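Local coordinates for protein isomaltose glucohydrolase (PDB 5Z3E) that hydrolyses the alpha-1,6-glucosidic linkage of isomaltose from the non-reducing end, giving beta-D-glucose and D-glucose, as a member of glycoside hydrolase family 15, at residues Gly88-Ala93 against Ala165-Asp170; Arg95-Val100 against Leu157-Thr162. The protein carries 1 engineered substitution. All coordinates share one frame; numbering follows the deposited sequence. Where two conformers were deposited one is given.

Contact 1. Residues Gly88-Ala93 against Ala165-Asp170; sequences GDVASA and ARHGLD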
ATOM      1  N   GLY A  88      -3.118 -17.457   5.773  1.00 12.76           N
ATOM      2  CA  GLY A  88      -2.729 -18.808   5.415  1.00 13.32           C
ATOM      3  C   GLY A  88      -3.333 -19.324   4.131  1.00 12.93           C
ATOM      4  O   GLY A  88      -3.161 -20.502   3.819  1.00 14.29           O
ATOM      5  N   ASP A  89      -4.019 -18.468   3.371  1.00 12.11           N
ATOM      6  CA  ASP A  89      -4.636 -18.911   2.121  1.00 11.91           C
ATOM      7  C   ASP A  89      -3.608 -18.766   0.986  1.00 10.71           C
ATOM      8  O   ASP A  89      -3.556 -17.786   0.248  1.00 11.33           O
ATOM      9  CB  ASP A  89      -5.931 -18.177   1.838  1.00 12.29           C
ATOM     10  CG  ASP A  89      -6.722 -18.771   0.708  1.00 12.00           C
ATOM     11  OD1 ASP A  89      -6.156 -19.486  -0.140  1.00 12.26           O
ATOM     12  OD2 ASP A  89      -7.954 -18.510   0.667  1.00 14.24           O
ATOM     13  N   VAL A  90      -2.735 -19.767   0.926  1.00 11.16           N
ATOM     14  CA  VAL A  90      -1.634 -19.784  -0.020  1.00 10.84           C
ATOM     15  C   VAL A  90      -2.152 -19.781  -1.441  1.00 10.42           C
ATOM     16  O   VAL A  90      -1.578 -19.108  -2.311  1.00 11.15           O
ATOM     17  CB  VAL A  90      -0.746 -20.990   0.266  1.00 12.22           C
ATOM     18  CG1 VAL A  90       0.352 -21.154  -0.749  1.00 14.05           C
ATOM     19  CG2 VAL A  90      -0.123 -20.913   1.678  1.00 15.58           C
ATOM     20  N   ALA A  91      -3.247 -20.479  -1.697  1.00 10.36           N
ATOM     21  CA  ALA A  91      -3.772 -20.556  -3.040  1.00 10.96           C
ATOM     22  C   ALA A  91      -4.240 -19.185  -3.529  1.00 10.02           C
ATOM     23  O   ALA A  91      -3.875 -18.761  -4.620  1.00  9.99           O
ATOM     24  CB  ALA A  91      -4.919 -21.571  -3.118  1.00 13.23           C
ATOM     25  N   SER A  92      -5.044 -18.479  -2.728  1.00  9.88           N
ATOM     26  CA  SER A  92      -5.570 -17.197  -3.165  1.00  9.68           C
ATOM     27  C   SER A  92      -4.453 -16.187  -3.388  1.00  9.07           C
ATOM     28  O   SER A  92      -4.436 -15.491  -4.409  1.00  8.87           O
ATOM     29  CB  SER A  92      -6.558 -16.657  -2.131  1.00 10.46           C
ATOM     30  OG  SER A  92      -6.933 -15.327  -2.435  1.00 10.96           O
ATOM     31  N   ALA A  93      -3.544 -16.076  -2.427  1.00  8.83           N
ATOM     32  CA  ALA A  93      -2.443 -15.131  -2.589  1.00  8.75           C
ATOM     33  C   ALA A  93      -1.628 -15.471  -3.831  1.00  7.81           C
ATOM     34  O   ALA A  93      -1.229 -14.574  -4.577  1.00  7.92           O
ATOM     35  CB  ALA A  93      -1.576 -15.119  -1.334  1.00  9.88           C
ATOM     36  N   ALA A 165       8.761 -16.092   1.079  1.00  9.30           N
ATOM     37  CA  ALA A 165       9.539 -16.426   2.273  1.00 10.79           C
ATOM     38  C   ALA A 165       8.663 -17.076   3.322  1.00 10.94           C
ATOM     39  O   ALA A 165       9.063 -18.057   3.958  1.00 13.19           O
ATOM     40  CB  ALA A 165      10.197 -15.175   2.838  1.00 11.94           C
ATOM     41  N   ARG A 166       7.460 -16.552   3.535  1.00 10.03           N
ATOM     42  CA  ARG A 166       6.564 -17.074   4.561  1.00 10.58           C
ATOM     43  C   ARG A 166       6.221 -18.527   4.304  1.00 10.72           C
ATOM     44  O   ARG A 166       6.153 -19.330   5.234  1.00 12.52           O
ATOM     45  CB  ARG A 166       5.291 -16.232   4.587  1.00 10.20           C
ATOM     46  CG  ARG A 166       4.245 -16.720   5.580  1.00 10.64           C
ATOM     47  CD  ARG A 166       3.036 -15.798   5.641  1.00 10.77           C
ATOM     48  NE  ARG A 166       3.422 -14.505   6.219  1.00 10.55           N
ATOM     49  CZ  ARG A 166       3.462 -13.333   5.589  1.00  9.85           C
ATOM     50  NH1 ARG A 166       3.941 -12.280   6.214  1.00  9.71           N
ATOM     51  NH2 ARG A 166       3.039 -13.206   4.344  1.00  9.77           N
ATOM     52  N   HIS A 167       5.971 -18.864   3.043  1.00 10.22           N
ATOM     53  CA  HIS A 167       5.423 -20.162   2.694  1.00 11.23           C
ATOM     54  C   HIS A 167       6.402 -21.086   2.005  1.00 11.41           C
ATOM     55  O   HIS A 167       6.030 -22.172   1.558  1.00 13.79           O
ATOM     56  CB  HIS A 167       4.137 -19.979   1.902  1.00 11.40           C
ATOM     57  CG  HIS A 167       3.046 -19.366   2.721  1.00 10.84           C
ATOM     58  ND1 HIS A 167       2.456 -20.026   3.784  1.00 12.00           N
ATOM     59  CD2 HIS A 167       2.478 -18.132   2.674  1.00 11.43           C
ATOM     60  CE1 HIS A 167       1.547 -19.233   4.323  1.00 12.04           C
ATOM     61  NE2 HIS A 167       1.532 -18.080   3.677  1.00 11.92           N
ATOM     62  N   GLY A 168       7.672 -20.701   1.946  1.00 11.29           N
ATOM     63  CA  GLY A 168       8.696 -21.575   1.397  1.00 12.33           C
ATOM     64  C   GLY A 168       8.560 -21.839  -0.089  1.00 11.91           C
ATOM     65  O   GLY A 168       8.788 -22.943  -0.541  1.00 13.75           O
ATOM     66  N   LEU A 169       8.216 -20.799  -0.863  1.00 10.34           N
ATOM     67  CA  LEU A 169       7.914 -20.945  -2.282  1.00  9.98           C
ATOM     68  C   LEU A 169       9.080 -20.506  -3.140  1.00  9.04           C
ATOM     69  O   LEU A 169       9.843 -19.621  -2.784  1.00 11.05           O
ATOM     70  CB  LEU A 169       6.682 -20.137  -2.644  1.00 10.19           C
ATOM     71  CG  LEU A 169       5.472 -20.372  -1.740  1.00 12.04           C
ATOM     72  CD1 LEU A 169       4.330 -19.457  -2.140  1.00 13.06           C
ATOM     73  CD2 LEU A 169       5.047 -21.827  -1.752  1.00 12.97           C
ATOM     74  N   ASP A 170       9.183 -21.117  -4.320  1.00  8.98           N
ATOM     75  CA  ASP A 170      10.212 -20.792  -5.317  1.00  8.25           C
ATOM     76  C   ASP A 170       9.786 -19.569  -6.132  1.00  7.57           C
ATOM     77  O   ASP A 170       8.837 -19.605  -6.912  1.00  8.04           O
ATOM     78  CB  ASP A 170      10.399 -22.003  -6.216  1.00  9.04           C
ATOM     79  CG  ASP A 170      11.504 -21.867  -7.219  1.00  9.17           C
ATOM     80  OD1 ASP A 170      12.055 -20.771  -7.390  1.00  9.69           O
ATOM     81  OD2 ASP A 170      11.802 -22.893  -7.888  1.00 11.44           O
TER
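A single methyl group carries most of this contact: Val90 CG2 sits squarely over one face of the His167 ring. The two side chains come from opposite directions. CG2 lies 3.5 Å from the centroid of the His167 ring and 13° off its normal, a CH-pi contact. Its closest ring atom is ND1, 3.4 Å from Val90 CG2. The methyl gets there because CG1 is anti to the backbone N (chi1 175°), which turns CG2 away from the carbonyl carbon. The opposite face of the ring is backed by Arg166 CG, 3.6 Å above its plane and offset toward the rim, so the imidazole lies between two aliphatic groups. Its polar end has a partner too, since NE2 hydrogen-bonds to Ser85 O. Gly88 adds a looser touch, with its CA 4.4 Å from His167 CE1.

Gly88 has positive phi and is the C-prime residue of a Schellman motif. Asp89 then takes the N-cap position of the next helix. Its OD1 accepts from Ser92 N at 3.0 Å, from above the carboxylate plane, while OD2 meets His46 of helix 32-52. This surface contact joins the start of helix 90-105 to the end region of helix 151-167. Helix 74-87 borders both: its Schellman turn leads into helix 90-105, and its Glu82 forms a salt bridge with Arg166.

Contact 2. Residues Arg95-Val100 against Leu157-Thr162; sequences RFHDWV and LWSVVT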
ATOM      1  N   ARG A  95      -2.572 -16.882  -6.562  1.00  7.73           N
ATOM      2  CA  ARG A  95      -3.286 -16.514  -7.780  1.00  8.11           C
ATOM      3  C   ARG A  95      -3.188 -15.008  -8.050  1.00  7.46           C
ATOM      4  O   ARG A  95      -3.126 -14.605  -9.217  1.00  7.68           O
ATOM      5  CB  ARG A  95      -4.734 -16.959  -7.768  1.00  9.64           C
ATOM      6  CG  ARG A  95      -4.876 -18.504  -7.807  1.00 12.85           C
ATOM      7  CD  ARG A  95      -6.119 -18.946  -8.569  1.00 15.67           C
ATOM      8  NE  ARG A  95      -5.958 -18.612  -9.951  1.00 14.60           N
ATOM      9  CZ  ARG A  95      -7.024 -18.138 -10.741  1.00 13.93           C
ATOM     10  NH1 ARG A  95      -6.781 -17.807 -11.955  1.00 16.63           N
ATOM     11  NH2 ARG A  95      -8.265 -18.041 -10.227  1.00 17.84           N
ATOM     12  N   PHE A  96      -3.185 -14.187  -6.996  1.00  7.43           N
ATOM     13  CA  PHE A  96      -2.933 -12.769  -7.182  1.00  7.25           C
ATOM     14  C   PHE A  96      -1.535 -12.542  -7.760  1.00  6.76           C
ATOM     15  O   PHE A  96      -1.371 -11.789  -8.721  1.00  6.92           O
ATOM     16  CB  PHE A  96      -3.104 -12.006  -5.862  1.00  7.57           C
ATOM     17  CG  PHE A  96      -2.672 -10.577  -5.976  1.00  8.02           C
ATOM     18  CD1 PHE A  96      -3.459  -9.659  -6.654  1.00  9.77           C
ATOM     19  CD2 PHE A  96      -1.466 -10.170  -5.442  1.00  9.51           C
ATOM     20  CE1 PHE A  96      -3.033  -8.349  -6.776  1.00 12.91           C
ATOM     21  CE2 PHE A  96      -1.066  -8.868  -5.570  1.00 12.30           C
ATOM     22  CZ  PHE A  96      -1.845  -7.968  -6.233  1.00 14.33           C
ATOM     23  N   HIS A  97      -0.522 -13.175  -7.185  1.00  6.59           N
ATOM     24  CA  HIS A  97       0.830 -13.005  -7.697  1.00  6.38           C
ATOM     25  C   HIS A  97       0.947 -13.520  -9.114  1.00  6.18           C
ATOM     26  O   HIS A  97       1.641 -12.918  -9.938  1.00  6.38           O
ATOM     27  CB  HIS A  97       1.850 -13.620  -6.759  1.00  6.61           C
ATOM     28  CG  HIS A  97       1.869 -12.933  -5.446  1.00  6.74           C
ATOM     29  ND1 HIS A  97       2.100 -11.582  -5.352  1.00  6.95           N
ATOM     30  CD2 HIS A  97       1.620 -13.403  -4.201  1.00  7.39           C
ATOM     31  CE1 HIS A  97       1.996 -11.267  -4.076  1.00  7.34           C
ATOM     32  NE2 HIS A  97       1.696 -12.340  -3.355  1.00  7.78           N
ATOM     33  N   ASP A  98       0.264 -14.631  -9.428  1.00  6.37           N
ATOM     34  CA  ASP A  98       0.232 -15.093 -10.816  1.00  6.57           C
ATOM     35  C   ASP A  98      -0.304 -14.006 -11.720  1.00  6.58           C
ATOM     36  O   ASP A  98       0.245 -13.744 -12.800  1.00  6.87           O
ATOM     37  CB  ASP A  98      -0.673 -16.325 -10.946  1.00  6.78           C
ATOM     38  CG  ASP A  98      -0.095 -17.620 -10.423  1.00  7.01           C
ATOM     39  OD1 ASP A  98       1.148 -17.713 -10.205  1.00  6.98           O
ATOM     40  OD2 ASP A  98      -0.904 -18.566 -10.254  1.00  8.15           O
ATOM     41  N   TRP A  99      -1.415 -13.405 -11.332  1.00  6.66           N
ATOM     42  CA  TRP A  99      -2.043 -12.384 -12.160  1.00  6.92           C
ATOM     43  C   TRP A  99      -1.088 -11.224 -12.385  1.00  6.54           C
ATOM     44  O   TRP A  99      -0.877 -10.805 -13.531  1.00  6.85           O
ATOM     45  CB  TRP A  99      -3.365 -11.938 -11.541  1.00  7.30           C
ATOM     46  CG  TRP A  99      -4.012 -10.843 -12.319  1.00  7.84           C
ATOM     47  CD1 TRP A  99      -4.747 -10.963 -13.445  1.00  8.99           C
ATOM     48  CD2 TRP A  99      -3.934  -9.439 -12.034  1.00  8.06           C
ATOM     49  NE1 TRP A  99      -5.127  -9.732 -13.903  1.00  9.75           N
ATOM     50  CE2 TRP A  99      -4.652  -8.768 -13.056  1.00  8.80           C
ATOM     51  CE3 TRP A  99      -3.350  -8.688 -11.018  1.00  9.16           C
ATOM     52  CZ2 TRP A  99      -4.768  -7.397 -13.078  1.00  9.85           C
ATOM     53  CZ3 TRP A  99      -3.485  -7.336 -11.039  1.00 10.24           C
ATOM     54  CH2 TRP A  99      -4.179  -6.696 -12.063  1.00 10.70           C
ATOM     55  N   VAL A 100      -0.505 -10.694 -11.313  1.00  6.32           N
ATOM     56  CA  VAL A 100       0.399  -9.563 -11.449  1.00  6.50           C
ATOM     57  C   VAL A 100       1.588  -9.925 -12.340  1.00  6.32           C
ATOM     58  O   VAL A 100       1.976  -9.168 -13.230  1.00  6.71           O
ATOM     59  CB  VAL A 100       0.908  -9.053 -10.086  1.00  6.72           C
ATOM     60  CG1 VAL A 100       1.898  -7.928 -10.300  1.00  7.07           C
ATOM     61  CG2 VAL A 100      -0.231  -8.609  -9.175  1.00  7.31           C
ATOM     62  N   LEU A 157       6.673  -6.000  -5.346  1.00  6.27           N
ATOM     63  CA  LEU A 157       7.924  -6.691  -5.069  1.00  6.23           C
ATOM     64  C   LEU A 157       8.017  -7.084  -3.601  1.00  6.19           C
ATOM     65  O   LEU A 157       8.386  -8.216  -3.260  1.00  6.81           O
ATOM     66  CB  LEU A 157       9.101  -5.808  -5.446  1.00  6.41           C
ATOM     67  CG  LEU A 157       9.305  -5.589  -6.946  1.00  6.81           C
ATOM     68  CD1 LEU A 157      10.507  -4.675  -7.144  1.00  8.03           C
ATOM     69  CD2 LEU A 157       9.505  -6.894  -7.707  1.00  7.27           C
ATOM     70  N   TRP A 158       7.726  -6.144  -2.701  1.00  6.21           N
ATOM     71  CA  TRP A 158       7.712  -6.462  -1.281  1.00  6.50           C
ATOM     72  C   TRP A 158       6.764  -7.610  -0.982  1.00  6.31           C
ATOM     73  O   TRP A 158       7.097  -8.562  -0.260  1.00  6.93           O
ATOM     74  CB  TRP A 158       7.344  -5.201  -0.469  1.00  7.13           C
ATOM     75  CG  TRP A 158       6.858  -5.490   0.914  1.00  7.52           C
ATOM     76  CD1 TRP A 158       7.592  -5.863   2.004  1.00  8.98           C
ATOM     77  CD2 TRP A 158       5.478  -5.527   1.337  1.00  7.87           C
ATOM     78  NE1 TRP A 158       6.753  -6.108   3.069  1.00  9.10           N
ATOM     79  CE2 TRP A 158       5.464  -5.909   2.682  1.00  8.58           C
ATOM     80  CE3 TRP A 158       4.268  -5.229   0.713  1.00  8.32           C
ATOM     81  CZ2 TRP A 158       4.262  -6.022   3.418  1.00  9.48           C
ATOM     82  CZ3 TRP A 158       3.091  -5.324   1.423  1.00  9.30           C
ATOM     83  CH2 TRP A 158       3.109  -5.711   2.763  1.00  9.62           C
ATOM     84  N   SER A 159       5.555  -7.541  -1.519  1.00  6.37           N
ATOM     85  CA  SER A 159       4.524  -8.523  -1.224  0.76  6.55           C
ATOM     86  C   SER A 159       4.910  -9.925  -1.690  1.00  6.42           C
ATOM     87  O   SER A 159       4.756 -10.908  -0.952  1.00  6.98           O
ATOM     88  CB  SER A 159       3.209  -8.072  -1.844  0.76  6.94           C
ATOM     89  OG  SER A 159       2.202  -9.033  -1.750  0.76  7.30           O
ATOM     90  N   VAL A 160       5.365 -10.046  -2.925  1.00  6.45           N
ATOM     91  CA  VAL A 160       5.638 -11.376  -3.470  1.00  6.59           C
ATOM     92  C   VAL A 160       6.830 -12.012  -2.768  1.00  6.41           C
ATOM     93  O   VAL A 160       6.807 -13.205  -2.461  1.00  7.10           O
ATOM     94  CB  VAL A 160       5.762 -11.338  -5.020  1.00  6.74           C
ATOM     95  CG1 VAL A 160       7.013 -10.639  -5.519  1.00  7.00           C
ATOM     96  CG2 VAL A 160       5.676 -12.747  -5.577  1.00  7.45           C
ATOM     97  N   VAL A 161       7.873 -11.232  -2.473  1.00  6.60           N
ATOM     98  CA  VAL A 161       9.019 -11.767  -1.746  1.00  6.94           C
ATOM     99  C   VAL A 161       8.592 -12.217  -0.363  1.00  7.10           C
ATOM    100  O   VAL A 161       8.985 -13.294   0.114  1.00  7.76           O
ATOM    101  CB  VAL A 161      10.144 -10.725  -1.686  1.00  7.40           C
ATOM    102  CG1 VAL A 161      11.247 -11.168  -0.723  1.00  8.83           C
ATOM    103  CG2 VAL A 161      10.734 -10.492  -3.067  1.00  8.33           C
ATOM    104  N   THR A 162       7.806 -11.400   0.320  1.00  7.16           N
ATOM    105  CA  THR A 162       7.379 -11.710   1.690  1.00  7.83           C
ATOM    106  C   THR A 162       6.538 -12.976   1.710  1.00  7.88           C
ATOM    107  O   THR A 162       6.699 -13.842   2.589  1.00  8.74           O
ATOM    108  CB  THR A 162       6.624 -10.514   2.290  1.00  8.01           C
ATOM    109  OG1 THR A 162       7.488  -9.386   2.312  1.00  8.27           O
ATOM    110  CG2 THR A 162       6.166 -10.780   3.707  1.00  9.46           C
TER
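Ser159 is the first residue along 157-162 to meet His97. It was modelled in two conformers. In the one given, OG lies at the edge of the imidazole, near the ring plane, 3.2 Å from His97 CE1. It faces a ring carbon there, and the touch is doubtful because of the second conformer.

Val160 comes next and packs over a face of the same ring. Its CB is 3.7 Å from His97 ND1. Its CG2 makes a CH-pi contact, 4.0 Å from the centroid of the His97 ring and 24° off the normal, displaced toward the rim. Phe96 CD2 lies over the opposite face, so the imidazole is sandwiched. Further on, Thr162 OG1 donates to Trp158 O at 2.7 Å, one turn back. Thr162 N binds the same oxygen from the other face of its plane.

A buried ring of helix 90-105 thus packs on helix 151-167, away from the annotated sites. The polar end of His97 is tied to helix 151-167, where its ND1 hydrogen-bonds to Trp156 NE1. An indole N-H can only donate, so ND1 is probably the acceptor, without a proton. His97 is therefore probably neutral, with its proton on NE2, which suits a buried ring packed between a valine and a phenylalanine.

How the contacts relate
Both contacts join helix 90-105 to helix 151-167, and their centres are about 10 Å apart. Contact 1 brackets contact 2 in sequence: the chain runs through 88-93 and 95-100, then 157-162 and 165-170. The two helices therefore pair antiparallel, the start of one beside the end of the other. Contact 1 is at the surface, with its centre about 19 Å from the centre of the chain. Contact 2 is buried, at about 13 Å. Together they follow one helix-helix interface from its outer end inward. Both lie within the glycoside hydrolase family 15 range, away from the annotated catalytic and substrate sites, and are structural packing between helices.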